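Local coordinates for GDSL-like protein (Roseburia intestinalis L1-82, PDB 6HFZ) that removes acetyl groups from complex beta-mannans as a two-domain esterase of the GDSL (SGNH hydrolase) family from a gut commensal, at residues A[89-94]-A[122-127]; A[94-99]-A[129-134]. All blocks are in the same frame, centred on the assembly; numbering follows the deposited sequence.

How the interactions relate
Interaction 1 (89-94 with 122-127) and interaction 2 (94-99 with 129-134) are successive levels of one interface. Both use helix 84-96; its partner is helix 115-129 in interaction 1 and mainly the loop after it in interaction 2. The first is buried, its centre about 9 Å from the centre of the chain, and rests on aliphatic carbon with a weak water link at its margin. The second, at the surface, has its centre about 15 Å from the chain centre; its packing atoms remain mostly carbon but come largely from polar residues, the hydroxyls bonding to backbone carbonyls. Shared Asp94, probable hydrogen bonds Ala91 O - Leu96 N and Glu92 O - Ser97 N, and Lys127 CG packing on Leu96 CD1 join the levels.

Interaction 1 of 2, residues A[89-94]-A[122-127]; sequences ARAEAD and EGLVRK
Ala91 presents its methyl group to two side chains of helix 115-129 at once. Its CB lies 4.0 Å from Lys127 CD and 4.1 Å from Leu124 CD1, so one small group meets a lysine methylene and a leucine methyl from successive turns of the facing helix. The alpha carbons of Ala91 and Leu124 approach to 7.6 Å, a close spacing that the short alanine side chain permits. Leu124 starts out along the flank of its helix; with CG anti to the backbone N (chi1 172°), its branch swings across to bring CD1 to the alanine. The Lys127 chain runs extended until chi3 (-72°), where a bend turns its end aside after CD has made the contact. Its ammonium group is held chiefly by the backbone carbonyl of Glu236, while a water makes a weak second link at 3.4 Å from Lys127 NZ. That same water accepts a hydrogen bond from Glu92 N at 3.0 Å, at the kink where this amide lacks a bond to the preceding helical turn. On another side of helix 84-96, Arg90 NH1 forms a salt bridge with Asp94 OD2 at 2.9 Å, nearly straight (N-H...O 160°) and on the anti lone pair. Ser238, touched by Ala89, lies like Glu236 on a different side from the central sheet, where Leu124 and Arg90 touch Leu38. Helices 84-96 and 115-129 are the connections of successive beta-alpha-beta units (71-78 to 102-106, 102-106 to 136-141), packed together over the mostly parallel sheet of the SGNH-hydrolase alpha/beta fold.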
ATOM      1  N   ALA A  89      -1.899   5.028   6.489  1.00 19.85           N
ATOM      2  CA  ALA A  89      -1.017   5.800   7.423  1.00 21.98           C
ATOM      3  C   ALA A  89      -0.026   6.694   6.680  1.00 22.93           C
ATOM      4  O   ALA A  89       0.404   7.627   7.290  1.00 25.10           O
ATOM      5  CB  ALA A  89      -0.229   4.861   8.292  1.00 21.88           C
ATOM      6  N   ARG A  90       0.390   6.334   5.457  1.00 18.99           N
ATOM      7  CA  ARG A  90       1.365   7.098   4.676  1.00 20.45           C
ATOM      8  C   ARG A  90       0.688   7.951   3.585  1.00 22.62           C
ATOM      9  O   ARG A  90       1.380   8.683   2.865  1.00 22.68           O
ATOM     10  CB  ARG A  90       2.443   6.189   4.094  1.00 19.24           C
ATOM     11  CG  ARG A  90       2.031   5.348   2.898  1.00 17.26           C
ATOM     12  CD  ARG A  90       2.975   4.220   2.660  1.00 19.10           C
ATOM     13  NE  ARG A  90       2.595   3.380   1.530  1.00 18.26           N
ATOM     14  CZ  ARG A  90       2.831   3.617   0.248  1.00 20.53           C
ATOM     15  NH1 ARG A  90       3.395   4.759  -0.122  1.00 20.30           N
ATOM     16  NH2 ARG A  90       2.538   2.673  -0.653  1.00 20.17           N
ATOM     17  N   ALA A  91      -0.635   7.868   3.462  1.00 22.18           N
ATOM     18  CA  ALA A  91      -1.312   8.448   2.297  1.00 23.23           C
ATOM     19  C   ALA A  91      -1.085   9.969   2.254  1.00 24.30           C
ATOM     20  O   ALA A  91      -0.795  10.517   1.196  1.00 21.43           O
ATOM     21  CB  ALA A  91      -2.790   8.098   2.285  1.00 24.99           C
ATOM     22  N   GLU A  92      -1.182  10.640   3.408  1.00 23.71           N
ATOM     23  CA  GLU A  92      -1.007  12.118   3.453  1.00 27.44           C
ATOM     24  C   GLU A  92       0.378  12.529   2.929  1.00 25.04           C
ATOM     25  O   GLU A  92       0.496  13.371   2.016  1.00 26.57           O
ATOM     26  CB  GLU A  92      -1.201  12.622   4.890  1.00 31.91           C
ATOM     27  CG  GLU A  92      -2.643  12.896   5.244  1.00 44.31           C
ATOM     28  CD  GLU A  92      -3.345  13.956   4.394  1.00 52.69           C
ATOM     29  OE1 GLU A  92      -4.601  13.926   4.360  1.00 55.00           O
ATOM     30  OE2 GLU A  92      -2.650  14.805   3.759  1.00 52.06           O
ATOM     31  N   ALA A  93       1.436  11.949   3.504  1.00 25.87           N
ATOM     32  CA  ALA A  93       2.796  12.312   3.126  1.00 25.86           C
ATOM     33  C   ALA A  93       3.157  11.896   1.692  1.00 26.72           C
ATOM     34  O   ALA A  93       3.764  12.651   0.952  1.00 27.31           O
ATOM     35  CB  ALA A  93       3.799  11.714   4.080  1.00 29.24           C
ATOM     36  N   ASP A  94       2.804  10.674   1.303  1.00 23.57           N
ATOM     37  CA  ASP A  94       3.388  10.067   0.107  1.00 24.22           C
ATOM     38  C   ASP A  94       2.564  10.382  -1.152  1.00 22.24           C
ATOM     39  O   ASP A  94       3.062  10.265  -2.278  1.00 24.41           O
ATOM     40  CB  ASP A  94       3.490   8.545   0.295  1.00 25.22           C
ATOM     41  CG  ASP A  94       4.501   8.079   1.338  1.00 26.50           C
ATOM     42  OD1 ASP A  94       5.181   8.964   1.926  1.00 28.21           O
ATOM     43  OD2 ASP A  94       4.687   6.831   1.508  1.00 23.58           O
ATOM     44  N   GLU A 122     -10.854   0.107   3.325  1.00 20.60           N
ATOM     45  CA  GLU A 122     -11.942   1.069   3.398  1.00 20.61           C
ATOM     46  C   GLU A 122     -11.432   2.423   3.941  1.00 20.40           C
ATOM     47  O   GLU A 122     -11.768   3.477   3.364  1.00 19.73           O
ATOM     48  CB  GLU A 122     -13.127   0.574   4.232  1.00 21.53           C
ATOM     49  CG  GLU A 122     -14.219   1.620   4.262  1.00 23.41           C
ATOM     50  CD  GLU A 122     -15.582   1.134   4.720  1.00 24.56           C
ATOM     51  OE1 GLU A 122     -16.608   1.584   4.114  1.00 25.21           O
ATOM     52  OE2 GLU A 122     -15.620   0.291   5.596  1.00 26.31           O
ATOM     53  N   GLY A 123     -10.630   2.397   5.016  1.00 19.91           N
ATOM     54  CA  GLY A 123     -10.014   3.602   5.546  1.00 21.51           C
ATOM     55  C   GLY A 123      -9.200   4.332   4.505  1.00 19.46           C
ATOM     56  O   GLY A 123      -9.301   5.542   4.385  1.00 20.65           O
ATOM     57  N   LEU A 124      -8.389   3.579   3.731  1.00 18.74           N
ATOM     58  CA  LEU A 124      -7.567   4.188   2.690  1.00 19.07           C
ATOM     59  C   LEU A 124      -8.445   4.832   1.617  1.00 19.45           C
ATOM     60  O   LEU A 124      -8.211   6.034   1.205  1.00 21.38           O
ATOM     61  CB  LEU A 124      -6.656   3.119   2.075  1.00 21.17           C
ATOM     62  CG  LEU A 124      -5.890   3.608   0.844  1.00 18.79           C
ATOM     63  CD1 LEU A 124      -4.931   4.761   1.179  1.00 20.49           C
ATOM     64  CD2 LEU A 124      -5.140   2.447   0.180  1.00 19.74           C
ATOM     65  N   VAL A 125      -9.436   4.083   1.118  1.00 19.57           N
ATOM     66  CA  VAL A 125     -10.317   4.584   0.067  1.00 19.51           C
ATOM     67  C   VAL A 125     -11.041   5.868   0.541  1.00 21.28           C
ATOM     68  O   VAL A 125     -11.131   6.868  -0.206  1.00 21.01           O
ATOM     69  CB  VAL A 125     -11.295   3.496  -0.436  1.00 20.36           C
ATOM     70  CG1 VAL A 125     -12.405   4.074  -1.305  1.00 23.27           C
ATOM     71  CG2 VAL A 125     -10.577   2.367  -1.155  1.00 21.52           C
ATOM     72  N   ARG A 126     -11.685   5.806   1.712  1.00 22.98           N
ATOM     73  CA  ARG A 126     -12.371   6.999   2.269  1.00 22.92           C
ATOM     74  C   ARG A 126     -11.415   8.198   2.319  1.00 23.92           C
ATOM     75  O   ARG A 126     -11.780   9.304   1.899  1.00 23.22           O
ATOM     76  CB  ARG A 126     -12.989   6.709   3.631  1.00 22.56           C
ATOM     77  CG  ARG A 126     -14.172   5.757   3.559  1.00 24.11           C
ATOM     78  CD  ARG A 126     -14.727   5.443   4.915  1.00 23.14           C
ATOM     79  NE  ARG A 126     -15.327   6.640   5.493  1.00 24.53           N
ATOM     80  CZ  ARG A 126     -16.612   6.969   5.384  1.00 25.50           C
ATOM     81  NH1 ARG A 126     -17.424   6.262   4.615  1.00 24.19           N
ATOM     82  NH2 ARG A 126     -17.078   7.996   6.097  1.00 25.67           N
ATOM     83  N   LYS A 127     -10.196   8.011   2.840  1.00 20.89           N
ATOM     84  CA  LYS A 127      -9.268   9.125   3.004  1.00 23.96           C
ATOM     85  C   LYS A 127      -8.925   9.734   1.643  1.00 23.65           C
ATOM     86  O   LYS A 127      -8.796  10.929   1.487  1.00 25.74           O
ATOM     87  CB  LYS A 127      -8.016   8.670   3.756  1.00 25.30           C
ATOM     88  CG  LYS A 127      -6.850   9.664   3.818  1.00 27.42           C
ATOM     89  CD  LYS A 127      -5.732   9.279   4.742  1.00 31.96           C
ATOM     90  CE  LYS A 127      -6.101   9.413   6.197  1.00 40.45           C
ATOM     91  NZ  LYS A 127      -5.215   8.628   7.096  1.00 48.54           N
TER
HETATM   92  O   HOH W   1      -2.082   9.362   5.933  1.00 31.75           O

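Interaction 2 of 2, residues A[94-99]-A[129-134]; sequences DLLSKE and YTSKTK
Leu96 reaches Ser131 through the fork at the end of its side chain. From CB, the chain continues with CG anti to the carbonyl carbon (chi1 -59°), which carries the branch across to the loop after helix 115-129. CD1 comes 4.0 Å from Ser131 CB, while CD2 touches both side-chain atoms of the serine, approaching Ser131 CB at 3.8 Å and Ser131 OG at 3.6 Å. The fork therefore straddles the serine CB, with one methyl also against the hydroxyl oxygen. That oxygen has its polar partner in Val128 O, within the last turn of the helix. A second touch lies where the chain leaves helix 84-96: Thr133 CG2 packs 3.8 Å from Glu99 CA and 3.9 Å from Glu99 CB. Glu99, with positive phi (59°), closes the type I turn from Leu96; Thr133 belongs to the type I turn 131-134. The contact thus joins the turns leading from the two helices toward strands 102-106 and 136-141. Its touches are carbon on carbon apart from the leucine methyl on the serine oxygen. With the hydroxyls spent on Val128 O and, for Thr133, Pro100 O, cohesion between 94-99 and 129-134 comes from dispersion and burial.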
ATOM      1  N   ASP A  94       2.804  10.674   1.303  1.00 23.57           N
ATOM      2  CA  ASP A  94       3.388  10.067   0.107  1.00 24.22           C
ATOM      3  C   ASP A  94       2.564  10.382  -1.152  1.00 22.24           C
ATOM      4  O   ASP A  94       3.062  10.265  -2.278  1.00 24.41           O
ATOM      5  CB  ASP A  94       3.490   8.545   0.295  1.00 25.22           C
ATOM      6  CG  ASP A  94       4.501   8.079   1.338  1.00 26.50           C
ATOM      7  OD1 ASP A  94       5.181   8.964   1.926  1.00 28.21           O
ATOM      8  OD2 ASP A  94       4.687   6.831   1.508  1.00 23.58           O
ATOM      9  N   LEU A  95       1.279  10.665  -0.968  1.00 23.24           N
ATOM     10  CA  LEU A  95       0.313  10.809  -2.064  1.00 24.25           C
ATOM     11  C   LEU A  95      -0.407  12.160  -2.014  1.00 26.17           C
ATOM     12  O   LEU A  95      -0.360  12.942  -2.967  1.00 27.30           O
ATOM     13  CB  LEU A  95      -0.717   9.678  -1.972  1.00 25.95           C
ATOM     14  CG  LEU A  95      -1.857   9.721  -2.994  1.00 25.75           C
ATOM     15  CD1 LEU A  95      -1.333   9.556  -4.418  1.00 25.05           C
ATOM     16  CD2 LEU A  95      -2.902   8.648  -2.727  1.00 24.88           C
ATOM     17  N   LEU A  96      -1.167  12.405  -0.946  1.00 22.96           N
ATOM     18  CA  LEU A  96      -2.125  13.513  -0.949  1.00 23.88           C
ATOM     19  C   LEU A  96      -1.404  14.869  -0.965  1.00 25.79           C
ATOM     20  O   LEU A  96      -1.935  15.810  -1.547  1.00 28.79           O
ATOM     21  CB  LEU A  96      -3.080  13.402   0.240  1.00 24.94           C
ATOM     22  CG  LEU A  96      -3.905  12.114   0.284  1.00 26.47           C
ATOM     23  CD1 LEU A  96      -4.788  12.123   1.519  1.00 28.49           C
ATOM     24  CD2 LEU A  96      -4.709  11.900  -0.992  1.00 27.05           C
ATOM     25  N   SER A  97      -0.217  14.939  -0.354  1.00 25.74           N
ATOM     26  CA  SER A  97       0.654  16.104  -0.389  1.00 26.85           C
ATOM     27  C   SER A  97       1.041  16.459  -1.836  1.00 29.46           C
ATOM     28  O   SER A  97       1.418  17.618  -2.067  1.00 28.88           O
ATOM     29  CB  SER A  97       1.901  15.888   0.482  1.00 27.75           C
ATOM     30  OG  SER A  97       2.786  14.925  -0.072  1.00 32.91           O
ATOM     31  N   LYS A  98       0.956  15.505  -2.789  1.00 27.08           N
ATOM     32  CA  LYS A  98       1.340  15.761  -4.181  1.00 25.37           C
ATOM     33  C   LYS A  98       0.137  16.240  -5.012  1.00 24.47           C
ATOM     34  O   LYS A  98       0.280  16.428  -6.242  1.00 27.13           O
ATOM     35  CB  LYS A  98       1.941  14.529  -4.866  1.00 28.47           C
ATOM     36  CG  LYS A  98       2.917  13.680  -4.071  1.00 34.62           C
ATOM     37  CD  LYS A  98       4.062  14.421  -3.457  1.00 33.39           C
ATOM     38  CE  LYS A  98       5.210  13.487  -3.113  1.00 38.08           C
ATOM     39  NZ  LYS A  98       6.214  14.147  -2.251  1.00 36.74           N
ATOM     40  N   GLU A  99      -1.030  16.383  -4.380  1.00 24.63           N
ATOM     41  CA  GLU A  99      -2.242  16.957  -4.999  1.00 25.78           C
ATOM     42  C   GLU A  99      -2.666  16.164  -6.233  1.00 25.51           C
ATOM     43  O   GLU A  99      -2.805  16.695  -7.335  1.00 25.29           O
ATOM     44  CB  GLU A  99      -2.029  18.430  -5.369  1.00 28.88           C
ATOM     45  CG  GLU A  99      -1.828  19.313  -4.145  1.00 33.52           C
ATOM     46  CD  GLU A  99      -1.415  20.738  -4.502  1.00 43.07           C
ATOM     47  OE1 GLU A  99      -2.141  21.661  -4.106  1.00 49.14           O
ATOM     48  OE2 GLU A  99      -0.351  20.921  -5.156  1.00 52.71           O
ATOM     49  N   TYR A 129     -10.555   9.443  -1.311  1.00 22.68           N
ATOM     50  CA  TYR A 129     -11.726   9.856  -2.072  1.00 24.52           C
ATOM     51  C   TYR A 129     -12.232  11.212  -1.542  1.00 23.56           C
ATOM     52  O   TYR A 129     -12.649  12.052  -2.322  1.00 23.73           O
ATOM     53  CB  TYR A 129     -12.805   8.787  -1.996  1.00 25.74           C
ATOM     54  CG  TYR A 129     -14.057   9.019  -2.812  1.00 27.23           C
ATOM     55  CD1 TYR A 129     -14.057   8.938  -4.200  1.00 29.29           C
ATOM     56  CD2 TYR A 129     -15.242   9.386  -2.196  1.00 27.45           C
ATOM     57  CE1 TYR A 129     -15.227   9.115  -4.932  1.00 28.94           C
ATOM     58  CE2 TYR A 129     -16.423   9.552  -2.919  1.00 29.06           C
ATOM     59  CZ  TYR A 129     -16.412   9.415  -4.291  1.00 27.85           C
ATOM     60  OH  TYR A 129     -17.573   9.530  -5.015  1.00 33.25           O
ATOM     61  N   THR A 130     -12.149  11.416  -0.226  1.00 25.08           N
ATOM     62  CA  THR A 130     -12.630  12.689   0.378  1.00 22.75           C
ATOM     63  C   THR A 130     -11.520  13.732   0.550  1.00 25.69           C
ATOM     64  O   THR A 130     -11.773  14.858   1.106  1.00 27.80           O
ATOM     65  CB  THR A 130     -13.357  12.429   1.696  1.00 25.22           C
ATOM     66  OG1 THR A 130     -12.372  11.955   2.613  1.00 24.80           O
ATOM     67  CG2 THR A 130     -14.490  11.445   1.529  1.00 26.29           C
ATOM     68  N   SER A 131     -10.317  13.474   0.059  1.00 22.05           N
ATOM     69  CA  SER A 131      -9.211  14.448   0.184  1.00 22.77           C
ATOM     70  C   SER A 131      -9.495  15.727  -0.623  1.00 26.87           C
ATOM     71  O   SER A 131     -10.409  15.785  -1.469  1.00 27.24           O
ATOM     72  CB  SER A 131      -7.899  13.844  -0.220  1.00 22.74           C
ATOM     73  OG  SER A 131      -7.899  13.479  -1.592  1.00 24.49           O
ATOM     74  N   LYS A 132      -8.670  16.749  -0.390  1.00 28.81           N
ATOM     75  CA  LYS A 132      -8.918  18.104  -0.898  1.00 32.19           C
ATOM     76  C   LYS A 132      -9.106  18.154  -2.414  1.00 31.65           C
ATOM     77  O   LYS A 132     -10.015  18.874  -2.876  1.00 30.47           O
ATOM     78  CB  LYS A 132      -7.769  19.031  -0.493  1.00 34.88           C
ATOM     79  CG  LYS A 132      -8.000  20.499  -0.839  1.00 43.58           C
ATOM     80  CD  LYS A 132      -6.964  21.456  -0.252  1.00 50.91           C
ATOM     81  CE  LYS A 132      -5.530  21.149  -0.652  1.00 58.45           C
ATOM     82  NZ  LYS A 132      -4.798  20.407   0.407  1.00 62.65           N
ATOM     83  N   THR A 133      -8.271  17.429  -3.185  1.00 26.75           N
ATOM     84  CA  THR A 133      -8.318  17.508  -4.641  1.00 26.38           C
ATOM     85  C   THR A 133      -9.426  16.610  -5.223  1.00 29.95           C
ATOM     86  O   THR A 133      -9.637  16.655  -6.458  1.00 28.87           O
ATOM     87  CB  THR A 133      -6.963  17.218  -5.288  1.00 30.43           C
ATOM     88  OG1 THR A 133      -6.701  15.818  -5.119  1.00 26.92           O
ATOM     89  CG2 THR A 133      -5.832  18.046  -4.708  1.00 28.67           C
ATOM     90  N   LYS A 134     -10.159  15.850  -4.392  1.00 28.06           N
ATOM     91  CA  LYS A 134     -11.314  15.029  -4.850  1.00 27.51           C
ATOM     92  C   LYS A 134     -10.901  14.243  -6.087  1.00 27.80           C
ATOM     93  O   LYS A 134     -11.544  14.308  -7.148  1.00 26.87           O
ATOM     94  CB  LYS A 134     -12.539  15.900  -5.152  1.00 31.47           C
ATOM     95  CG  LYS A 134     -13.060  16.709  -3.960  1.00 33.74           C
ATOM     96  CD  LYS A 134     -13.656  15.832  -2.903  1.00 39.52           C
ATOM     97  CE  LYS A 134     -14.424  16.570  -1.827  1.00 43.92           C
ATOM     98  NZ  LYS A 134     -13.510  16.928  -0.722  1.00 40.94           N
TER